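Local coordinates for protein galactonate dehydratase (Zobellia galactanivorans, PDB 5OLC) that belongs to the enolase superfamily, its chain joining a mandelate racemase-type N-terminal domain to an enolase-like barrel domain, at residues R243-E254 against L265-P276. Sequence-based numbering, arbitrary orientation.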
loop_
_atom_site.group_PDB
_atom_site.type_symbol
_atom_site.label_atom_id
_atom_site.label_comp_id
_atom_site.label_asym_id
_atom_site.label_seq_id
_atom_site.Cartn_x
_atom_site.Cartn_y
_atom_site.Cartn_z
ATOM N N ARG A 243 3.129 -9.655 17.795
ATOM C CA ARG A 243 3.457 -10.856 17.029
ATOM C C ARG A 243 4.877 -10.729 16.443
ATOM O O ARG A 243 5.635 -11.702 16.447
ATOM C CB ARG A 243 2.432 -11.009 15.897
ATOM C CG ARG A 243 2.012 -12.432 15.611
ATOM C CD ARG A 243 1.168 -12.459 14.368
ATOM N NE ARG A 243 1.145 -13.787 13.761
ATOM C CZ ARG A 243 0.632 -14.035 12.565
ATOM N NH1 ARG A 243 0.124 -13.050 11.837
ATOM N NH2 ARG A 243 0.629 -15.273 12.080
ATOM N N GLN A 244 5.237 -9.512 15.976
ATOM C CA GLN A 244 6.538 -9.180 15.383
ATOM C C GLN A 244 7.651 -9.117 16.426
ATOM O O GLN A 244 8.792 -9.431 16.101
ATOM C CB GLN A 244 6.465 -7.843 14.612
ATOM C CG GLN A 244 5.695 -7.931 13.290
ATOM C CD GLN A 244 5.351 -6.609 12.625
ATOM O OE1 GLN A 244 5.436 -5.523 13.216
ATOM N NE2 GLN A 244 4.917 -6.683 11.372
ATOM N N ASN A 245 7.326 -8.718 17.669
ATOM C CA ASN A 245 8.301 -8.528 18.745
ATOM C C ASN A 245 8.408 -9.687 19.772
ATOM O O ASN A 245 9.285 -9.633 20.644
ATOM C CB ASN A 245 8.031 -7.197 19.444
ATOM C CG ASN A 245 8.633 -5.998 18.732
ATOM O OD1 ASN A 245 9.318 -5.180 19.351
ATOM N ND2 ASN A 245 8.304 -5.778 17.455
ATOM N N THR A 246 7.573 -10.752 19.648
ATOM C CA THR A 246 7.672 -11.913 20.539
ATOM C C THR A 246 7.617 -13.249 19.769
ATOM O O THR A 246 7.052 -13.332 18.671
ATOM C CB THR A 246 6.671 -11.849 21.707
ATOM O OG1 THR A 246 7.078 -12.795 22.700
ATOM C CG2 THR A 246 5.225 -12.122 21.289
ATOM N N THR A 247 8.228 -14.288 20.361
ATOM C CA THR A 247 8.261 -15.642 19.800
ATOM C C THR A 247 6.981 -16.408 20.149
ATOM O O THR A 247 6.583 -17.292 19.388
ATOM C CB THR A 247 9.532 -16.401 20.217
ATOM O OG1 THR A 247 9.527 -16.640 21.625
ATOM C CG2 THR A 247 10.806 -15.681 19.811
ATOM N N ILE A 248 6.340 -16.067 21.299
ATOM C CA ILE A 248 5.100 -16.685 21.799
ATOM C C ILE A 248 3.935 -16.424 20.818
ATOM O O ILE A 248 3.625 -15.254 20.560
ATOM C CB ILE A 248 4.746 -16.210 23.242
ATOM C CG1 ILE A 248 5.945 -16.341 24.210
ATOM C CG2 ILE A 248 3.501 -16.944 23.767
ATOM C CD1 ILE A 248 5.808 -15.563 25.527
ATOM N N PRO A 249 3.279 -17.485 20.280
ATOM C CA PRO A 249 2.160 -17.272 19.341
ATOM C C PRO A 249 1.009 -16.475 19.941
ATOM O O PRO A 249 0.715 -16.614 21.123
ATOM C CB PRO A 249 1.743 -18.688 18.955
ATOM C CG PRO A 249 2.932 -19.515 19.239
ATOM C CD PRO A 249 3.535 -18.921 20.466
ATOM N N ILE A 250 0.413 -15.585 19.134
ATOM C CA ILE A 250 -0.643 -14.660 19.559
ATOM C C ILE A 250 -2.027 -15.178 19.189
ATOM O O ILE A 250 -2.300 -15.455 18.021
ATOM C CB ILE A 250 -0.354 -13.216 19.030
ATOM C CG1 ILE A 250 1.069 -12.703 19.436
ATOM C CG2 ILE A 250 -1.449 -12.215 19.406
ATOM C CD1 ILE A 250 1.441 -12.625 20.974
ATOM N N SER A 251 -2.880 -15.329 20.212
ATOM C CA SER A 251 -4.261 -15.798 20.117
ATOM C C SER A 251 -5.216 -14.643 20.281
ATOM O O SER A 251 -4.913 -13.701 21.016
ATOM C CB SER A 251 -4.550 -16.807 21.216
ATOM O OG SER A 251 -4.551 -18.128 20.711
ATOM N N GLY A 252 -6.377 -14.741 19.638
ATOM C CA GLY A 252 -7.400 -13.707 19.730
ATOM C C GLY A 252 -8.599 -13.943 18.849
ATOM O O GLY A 252 -8.530 -14.714 17.894
ATOM N N GLY A 253 -9.692 -13.273 19.171
ATOM C CA GLY A 253 -10.922 -13.381 18.404
ATOM C C GLY A 253 -12.112 -13.740 19.253
ATOM O O GLY A 253 -13.213 -13.847 18.713
ATOM N N GLU A 254 -11.911 -13.935 20.591
ATOM C CA GLU A 254 -12.996 -14.229 21.542
ATOM C C GLU A 254 -14.136 -13.262 21.228
ATOM O O GLU A 254 -15.245 -13.689 20.923
ATOM C CB GLU A 254 -12.556 -13.927 22.983
ATOM C CG GLU A 254 -11.687 -14.953 23.681
ATOM C CD GLU A 254 -11.585 -14.700 25.177
ATOM O OE1 GLU A 254 -10.462 -14.814 25.720
ATOM O OE2 GLU A 254 -12.620 -14.367 25.806
ATOM N N LEU A 265 -9.946 -9.292 10.911
ATOM C CA LEU A 265 -8.884 -9.690 11.835
ATOM C C LEU A 265 -7.710 -10.322 11.068
ATOM O O LEU A 265 -6.551 -9.981 11.314
ATOM C CB LEU A 265 -9.428 -10.659 12.910
ATOM C CG LEU A 265 -8.411 -11.184 13.953
ATOM C CD1 LEU A 265 -8.188 -10.196 15.046
ATOM C CD2 LEU A 265 -8.860 -12.483 14.531
ATOM N N PHE A 266 -8.026 -11.216 10.124
ATOM C CA PHE A 266 -7.031 -11.919 9.319
ATOM C C PHE A 266 -6.319 -11.014 8.306
ATOM O O PHE A 266 -5.149 -11.273 7.994
ATOM C CB PHE A 266 -7.661 -13.136 8.596
ATOM C CG PHE A 266 -8.287 -14.217 9.453
ATOM C CD1 PHE A 266 -7.655 -14.676 10.609
ATOM C CD2 PHE A 266 -9.457 -14.845 9.054
ATOM C CE1 PHE A 266 -8.220 -15.694 11.376
ATOM C CE2 PHE A 266 -10.011 -15.876 9.815
ATOM C CZ PHE A 266 -9.388 -16.294 10.971
ATOM N N ASP A 267 -7.022 -9.969 7.784
ATOM C CA ASP A 267 -6.471 -9.039 6.802
ATOM C C ASP A 267 -5.347 -8.235 7.383
ATOM O O ASP A 267 -4.495 -7.745 6.639
ATOM C CB ASP A 267 -7.553 -8.083 6.279
ATOM C CG ASP A 267 -8.354 -8.575 5.091
ATOM O OD1 ASP A 267 -8.009 -9.632 4.531
ATOM O OD2 ASP A 267 -9.300 -7.892 4.704
ATOM N N LYS A 268 -5.340 -8.096 8.711
ATOM C CA LYS A 268 -4.351 -7.313 9.424
ATOM C C LYS A 268 -3.245 -8.174 10.062
ATOM O O LYS A 268 -2.469 -7.652 10.863
ATOM C CB LYS A 268 -5.037 -6.386 10.445
ATOM C CG LYS A 268 -6.065 -5.427 9.854
ATOM C CD LYS A 268 -6.159 -4.116 10.650
ATOM C CE LYS A 268 -5.384 -2.955 10.038
ATOM N NZ LYS A 268 -6.246 -1.763 9.796
ATOM N N ASP A 269 -3.151 -9.477 9.696
ATOM C CA ASP A 269 -2.129 -10.430 10.185
ATOM C C ASP A 269 -1.906 -10.375 11.736
ATOM O O ASP A 269 -0.765 -10.465 12.217
ATOM C CB ASP A 269 -0.801 -10.232 9.406
ATOM C CG ASP A 269 -0.058 -11.506 9.002
ATOM O OD1 ASP A 269 -0.705 -12.591 8.952
ATOM O OD2 ASP A 269 1.173 -11.422 8.729
ATOM N N CYS A 270 -3.024 -10.246 12.497
ATOM C CA CYS A 270 -3.060 -10.100 13.953
ATOM C C CYS A 270 -2.669 -11.341 14.734
ATOM O O CYS A 270 -1.829 -11.261 15.642
ATOM C CB CYS A 270 -4.431 -9.604 14.397
ATOM S SG CYS A 270 -5.011 -8.143 13.512
ATOM N N VAL A 271 -3.343 -12.470 14.441
ATOM C CA VAL A 271 -3.196 -13.692 15.212
ATOM C C VAL A 271 -2.534 -14.860 14.474
ATOM O O VAL A 271 -2.567 -14.955 13.241
ATOM C CB VAL A 271 -4.567 -14.123 15.806
ATOM C CG1 VAL A 271 -5.087 -13.087 16.789
ATOM C CG2 VAL A 271 -5.603 -14.417 14.722
ATOM N N ASP A 272 -1.952 -15.762 15.283
ATOM C CA ASP A 272 -1.376 -17.036 14.897
ATOM C C ASP A 272 -2.513 -18.071 15.008
ATOM O O ASP A 272 -2.581 -18.993 14.188
ATOM C CB ASP A 272 -0.218 -17.408 15.844
ATOM C CG ASP A 272 1.076 -16.698 15.546
ATOM O OD1 ASP A 272 1.685 -16.986 14.486
ATOM O OD2 ASP A 272 1.503 -15.885 16.378
ATOM N N ILE A 273 -3.407 -17.895 16.023
ATOM C CA ILE A 273 -4.571 -18.753 16.331
ATOM C C ILE A 273 -5.820 -17.894 16.467
ATOM O O ILE A 273 -5.828 -16.967 17.281
ATOM C CB ILE A 273 -4.377 -19.565 17.651
ATOM C CG1 ILE A 273 -3.074 -20.371 17.684
ATOM C CG2 ILE A 273 -5.573 -20.450 17.936
ATOM C CD1 ILE A 273 -2.167 -19.947 18.726
ATOM N N ALA A 274 -6.889 -18.234 15.725
ATOM C CA ALA A 274 -8.173 -17.530 15.798
ATOM C C ALA A 274 -9.077 -18.290 16.766
ATOM O O ALA A 274 -9.197 -19.509 16.649
ATOM C CB ALA A 274 -8.812 -17.458 14.425
ATOM N N GLN A 275 -9.685 -17.589 17.741
ATOM C CA GLN A 275 -10.499 -18.246 18.755
ATOM C C GLN A 275 -11.964 -17.790 18.751
ATOM O O GLN A 275 -12.390 -17.159 19.721
ATOM C CB GLN A 275 -9.856 -18.118 20.161
ATOM C CG GLN A 275 -8.471 -18.747 20.251
ATOM C CD GLN A 275 -8.046 -19.202 21.624
ATOM O OE1 GLN A 275 -6.917 -18.951 22.053
ATOM N NE2 GLN A 275 -8.884 -19.981 22.299
ATOM N N PRO A 276 -12.784 -18.124 17.719
ATOM C CA PRO A 276 -14.209 -17.732 17.779
ATOM C C PRO A 276 -14.994 -18.606 18.760
ATOM O O PRO A 276 -14.717 -19.805 18.866
ATOM C CB PRO A 276 -14.723 -17.940 16.343
ATOM C CG PRO A 276 -13.627 -18.590 15.598
ATOM C CD PRO A 276 -12.494 -18.916 16.508
#
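The guanidinium of Arg243 carries Val271 O over one face, 3.3 Å above the plane and over its centre, while Asp269 O and Asp272 OD1 sit at its edge, in plane. Extended from CG to NE, the side chain lays CD against Cys270 O and brings the guanidinium to the loop 269-272. NH1 bonds to Asp269 O at 2.8 Å, reaching that oxygen from above the carbonyl plane, and more weakly to Asp269 OD1, which also forms a salt bridge with Arg241 of the second subunit. NH2 makes a salt bridge to Asp272 OD1 at 3.1 Å; the carboxylate stands nearly upright to the guanidinium, their planes 82° apart, and NE adds weak bonds to both of its oxygens. Asp272 OD2 turns its anti lone pair to Ile250 N, at 3.0 Å and 167°. In return Ile250 O accepts Asp272 N at 2.8 Å, in the carbonyl plane. Parallel pairing then carries on into strands 250-252 and 273-274, with Gly252 N bonded to Ile273 O and Gln275 N to Gly252 O. These are neighbouring strands of the enolase-type barrel, linked by helix 258-267 in a beta-alpha-beta unit. Asp272 thus ties the backbone at Ile250 to Arg243 in the last turn of helix 236-245, and Asp269, held by both arginines, probably offsets the positive charge where Arg243 and Arg241 of the second subunit come close.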